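Local atomic coordinates of uncharacterized protein (Helicobacter pylori, PDB entry 4O5J), a protein that acts as an outer-membrane adhesin that binds sialic acid, probably sialylated host glycans, through its extracellular domain. Residues 240-245 with 313-318. Numbering follows the deposited sequence.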
ATOM      1  N   TYR A 240      -9.025  13.030 -11.826  1.00 35.37           N
ATOM      2  CA  TYR A 240      -9.876  12.194 -10.953  1.00 33.28           C
ATOM      3  C   TYR A 240      -9.083  11.504  -9.879  1.00 41.85           C
ATOM      4  O   TYR A 240      -8.018  10.888 -10.163  1.00 38.96           O
ATOM      5  CB  TYR A 240     -10.635  11.191 -11.775  1.00 27.75           C
ATOM      6  CG  TYR A 240     -11.616  11.836 -12.736  1.00 34.62           C
ATOM      7  CD1 TYR A 240     -12.936  12.140 -12.342  1.00 31.56           C
ATOM      8  CD2 TYR A 240     -11.240  12.158 -14.031  1.00 28.64           C
ATOM      9  CE1 TYR A 240     -13.813  12.719 -13.222  1.00 30.16           C
ATOM     10  CE2 TYR A 240     -12.108  12.768 -14.907  1.00 33.93           C
ATOM     11  CZ  TYR A 240     -13.393  13.038 -14.506  1.00 35.23           C
ATOM     12  OH  TYR A 240     -14.256  13.645 -15.402  1.00 31.79           O
ATOM     13  N   ALA A 241      -9.556  11.603  -8.631  1.00 38.19           N
ATOM     14  CA  ALA A 241      -8.844  11.059  -7.488  1.00 37.38           C
ATOM     15  C   ALA A 241      -8.681   9.533  -7.593  1.00 39.30           C
ATOM     16  O   ALA A 241      -7.700   8.966  -7.100  1.00 41.59           O
ATOM     17  CB  ALA A 241      -9.549  11.463  -6.138  1.00 34.15           C
ATOM     18  N   VAL A 242      -9.655   8.862  -8.190  1.00 35.60           N
ATOM     19  CA  VAL A 242      -9.590   7.412  -8.288  1.00 36.48           C
ATOM     20  C   VAL A 242      -8.350   7.049  -9.109  1.00 38.91           C
ATOM     21  O   VAL A 242      -7.603   6.153  -8.731  1.00 38.19           O
ATOM     22  CB  VAL A 242     -10.847   6.786  -8.893  1.00 33.74           C
ATOM     23  CG1 VAL A 242     -11.068   7.230 -10.327  1.00 30.60           C
ATOM     24  CG2 VAL A 242     -10.766   5.258  -8.796  1.00 30.78           C
ATOM     25  N   PHE A 243      -8.110   7.776 -10.200  1.00 36.21           N
ATOM     26  CA  PHE A 243      -6.936   7.559 -11.011  1.00 33.23           C
ATOM     27  C   PHE A 243      -5.646   7.937 -10.266  1.00 37.03           C
ATOM     28  O   PHE A 243      -4.710   7.110 -10.160  1.00 35.33           O
ATOM     29  CB  PHE A 243      -7.008   8.302 -12.310  1.00 33.92           C
ATOM     30  CG  PHE A 243      -5.754   8.106 -13.185  1.00 36.67           C
ATOM     31  CD1 PHE A 243      -5.584   6.955 -13.946  1.00 35.71           C
ATOM     32  CD2 PHE A 243      -4.719   9.060 -13.177  1.00 32.41           C
ATOM     33  CE1 PHE A 243      -4.419   6.781 -14.707  1.00 32.51           C
ATOM     34  CE2 PHE A 243      -3.604   8.904 -13.912  1.00 33.27           C
ATOM     35  CZ  PHE A 243      -3.444   7.764 -14.694  1.00 34.80           C
ATOM     36  N   ASN A 244      -5.565   9.162  -9.765  1.00 32.56           N
ATOM     37  CA  ASN A 244      -4.378   9.619  -9.106  1.00 34.12           C
ATOM     38  C   ASN A 244      -4.005   8.747  -7.912  1.00 34.17           C
ATOM     39  O   ASN A 244      -2.835   8.397  -7.737  1.00 40.15           O
ATOM     40  CB  ASN A 244      -4.539  11.062  -8.663  1.00 34.01           C
ATOM     41  CG  ASN A 244      -4.747  12.000  -9.840  1.00 42.80           C
ATOM     42  OD1 ASN A 244      -4.301  11.701 -10.963  1.00 42.29           O
ATOM     43  ND2 ASN A 244      -5.451  13.087  -9.627  1.00 38.03           N
ATOM     44  N   ASN A 245      -4.986   8.430  -7.066  1.00 36.59           N
ATOM     45  CA  ASN A 245      -4.699   7.676  -5.874  1.00 36.02           C
ATOM     46  C   ASN A 245      -4.160   6.256  -6.246  1.00 39.66           C
ATOM     47  O   ASN A 245      -3.206   5.783  -5.655  1.00 31.76           O
ATOM     48  CB  ASN A 245      -5.928   7.549  -5.002  1.00 29.17           C
ATOM     49  CG  ASN A 245      -6.160   8.805  -4.165  1.00 37.94           C
ATOM     50  OD1 ASN A 245      -5.561   9.853  -4.409  1.00 39.25           O
ATOM     51  ND2 ASN A 245      -7.035   8.686  -3.166  1.00 43.26           N
ATOM     52  N   ALA A 313     -16.368   8.223  -2.691  1.00 34.42           N
ATOM     53  CA  ALA A 313     -17.290   7.101  -2.601  1.00 41.97           C
ATOM     54  C   ALA A 313     -17.902   6.726  -3.939  1.00 42.84           C
ATOM     55  O   ALA A 313     -18.046   5.551  -4.232  1.00 50.17           O
ATOM     56  CB  ALA A 313     -18.441   7.371  -1.496  1.00 34.99           C
ATOM     57  N   GLU A 314     -18.343   7.699  -4.717  1.00 41.84           N
ATOM     58  CA  GLU A 314     -19.007   7.399  -5.952  1.00 39.16           C
ATOM     59  C   GLU A 314     -17.997   6.847  -6.978  1.00 39.58           C
ATOM     60  O   GLU A 314     -18.342   5.971  -7.771  1.00 41.32           O
ATOM     61  CB  GLU A 314     -19.637   8.680  -6.508  1.00 39.84           C
ATOM     62  CG  GLU A 314     -20.429   8.413  -7.773  1.00 51.23           C
ATOM     63  CD  GLU A 314     -21.686   7.564  -7.570  1.00 61.16           C
ATOM     64  OE1 GLU A 314     -22.254   7.623  -6.449  1.00 65.51           O
ATOM     65  OE2 GLU A 314     -22.121   6.870  -8.532  1.00 58.26           O
ATOM     66  N   GLN A 315     -16.785   7.373  -6.988  1.00 38.00           N
ATOM     67  CA  GLN A 315     -15.744   6.849  -7.894  1.00 37.82           C
ATOM     68  C   GLN A 315     -15.380   5.425  -7.486  1.00 41.87           C
ATOM     69  O   GLN A 315     -15.200   4.565  -8.345  1.00 42.67           O
ATOM     70  CB  GLN A 315     -14.508   7.739  -7.900  1.00 29.83           C
ATOM     71  CG  GLN A 315     -14.799   9.087  -8.530  1.00 32.62           C
ATOM     72  CD  GLN A 315     -13.590   9.996  -8.428  1.00 37.20           C
ATOM     73  OE1 GLN A 315     -12.482   9.546  -8.176  1.00 38.03           O
ATOM     74  NE2 GLN A 315     -13.800  11.301  -8.651  1.00 33.19           N
ATOM     75  N   TYR A 316     -15.309   5.159  -6.195  1.00 38.60           N
ATOM     76  CA  TYR A 316     -14.983   3.833  -5.718  1.00 39.54           C
ATOM     77  C   TYR A 316     -16.098   2.876  -6.144  1.00 43.44           C
ATOM     78  O   TYR A 316     -15.819   1.731  -6.561  1.00 38.52           O
ATOM     79  CB  TYR A 316     -14.797   3.840  -4.193  1.00 36.89           C
ATOM     80  CG  TYR A 316     -14.360   2.519  -3.630  1.00 39.31           C
ATOM     81  CD1 TYR A 316     -13.063   2.050  -3.862  1.00 39.10           C
ATOM     82  CD2 TYR A 316     -15.217   1.684  -2.901  1.00 42.75           C
ATOM     83  CE1 TYR A 316     -12.626   0.830  -3.388  1.00 40.33           C
ATOM     84  CE2 TYR A 316     -14.764   0.424  -2.416  1.00 43.28           C
ATOM     85  CZ  TYR A 316     -13.472   0.020  -2.664  1.00 44.83           C
ATOM     86  OH  TYR A 316     -12.991  -1.187  -2.189  1.00 53.95           O
ATOM     87  N   LYS A 317     -17.360   3.338  -6.042  1.00 37.58           N
ATOM     88  CA  LYS A 317     -18.488   2.479  -6.423  1.00 39.31           C
ATOM     89  C   LYS A 317     -18.353   2.062  -7.897  1.00 39.57           C
ATOM     90  O   LYS A 317     -18.618   0.921  -8.242  1.00 39.49           O
ATOM     91  CB  LYS A 317     -19.851   3.188  -6.154  1.00 41.92           C
ATOM     92  CG  LYS A 317     -21.076   2.421  -6.559  1.00 56.48           C
ATOM     93  CD  LYS A 317     -21.212   1.056  -5.865  1.00 85.37           C
ATOM     94  CE  LYS A 317     -21.414   1.133  -4.340  1.00 98.42           C
ATOM     95  NZ  LYS A 317     -21.307  -0.177  -3.571  1.00100.12           N
ATOM     96  N   TYR A 318     -17.982   2.994  -8.775  1.00 37.75           N
ATOM     97  CA  TYR A 318     -17.791   2.688 -10.214  1.00 35.05           C
ATOM     98  C   TYR A 318     -16.674   1.635 -10.362  1.00 37.00           C
ATOM     99  O   TYR A 318     -16.841   0.650 -11.063  1.00 39.99           O
ATOM    100  CB  TYR A 318     -17.395   3.926 -10.994  1.00 31.17           C
ATOM    101  CG  TYR A 318     -18.512   4.696 -11.570  1.00 35.27           C
ATOM    102  CD1 TYR A 318     -18.760   4.678 -12.956  1.00 31.87           C
ATOM    103  CD2 TYR A 318     -19.392   5.469 -10.758  1.00 37.17           C
ATOM    104  CE1 TYR A 318     -19.780   5.407 -13.510  1.00 31.62           C
ATOM    105  CE2 TYR A 318     -20.434   6.207 -11.363  1.00 37.46           C
ATOM    106  CZ  TYR A 318     -20.626   6.160 -12.704  1.00 35.87           C
ATOM    107  OH  TYR A 318     -21.685   6.864 -13.311  1.00 35.72           O
TER
HETATM  108  O   HOH W   1     -11.818  13.462  -7.967  1.00 36.78           O
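Q315 reaches from helix 313-320 to the first turn of helix 241-268, and its side-chain amide carries the contact. Its OE1 accepts a hydrogen bond from the backbone N of V242 at 2.9 Å. The bond is bent at the hydrogen, with an N-H...O angle of 137°, but the donor lies nearly in line with the C=O bond. The other half of the amide works through water. One water accepts from both Q315 NE2 and A241 N, at 3.0 Å each. The amide thus reaches two consecutive backbone N-H groups, one directly and one through water. Y240 is the N-cap residue, and these first N-H groups have no preceding turn to bond to. Q315 thus supplies an acceptor to V242 N at the start of this helix. The direct bond and the water link together help to hold the amide's rotation. The chain of Q315 is extended beyond CG (chi2 176°), which carries the amide over to the start of helix 241-268.

The remaining contacts are van der Waals. The V242 side chain crosses that of Q315 at a slant, with V242 CB 3.9 Å from Q315 CB and V242 CG1 3.5 Å from Q315 OE1. The Y240 ring turns its edge to the amide, with CD1 3.9 Å from Q315 NE2 and the two planes 68° apart. The hydroxyl of Y240 bonds elsewhere, to S233 OG.

Other parts of the fold pack against these residues. The Y240 ring meets W216, which also stacks edge-to-face with Y318. I231 touches Q315, and P312 touches A241. Y316 extends to helix 343-396, while F243 packs on helix 193-209. The contact thus ties short helix 313-320 to the start of long helix 241-268.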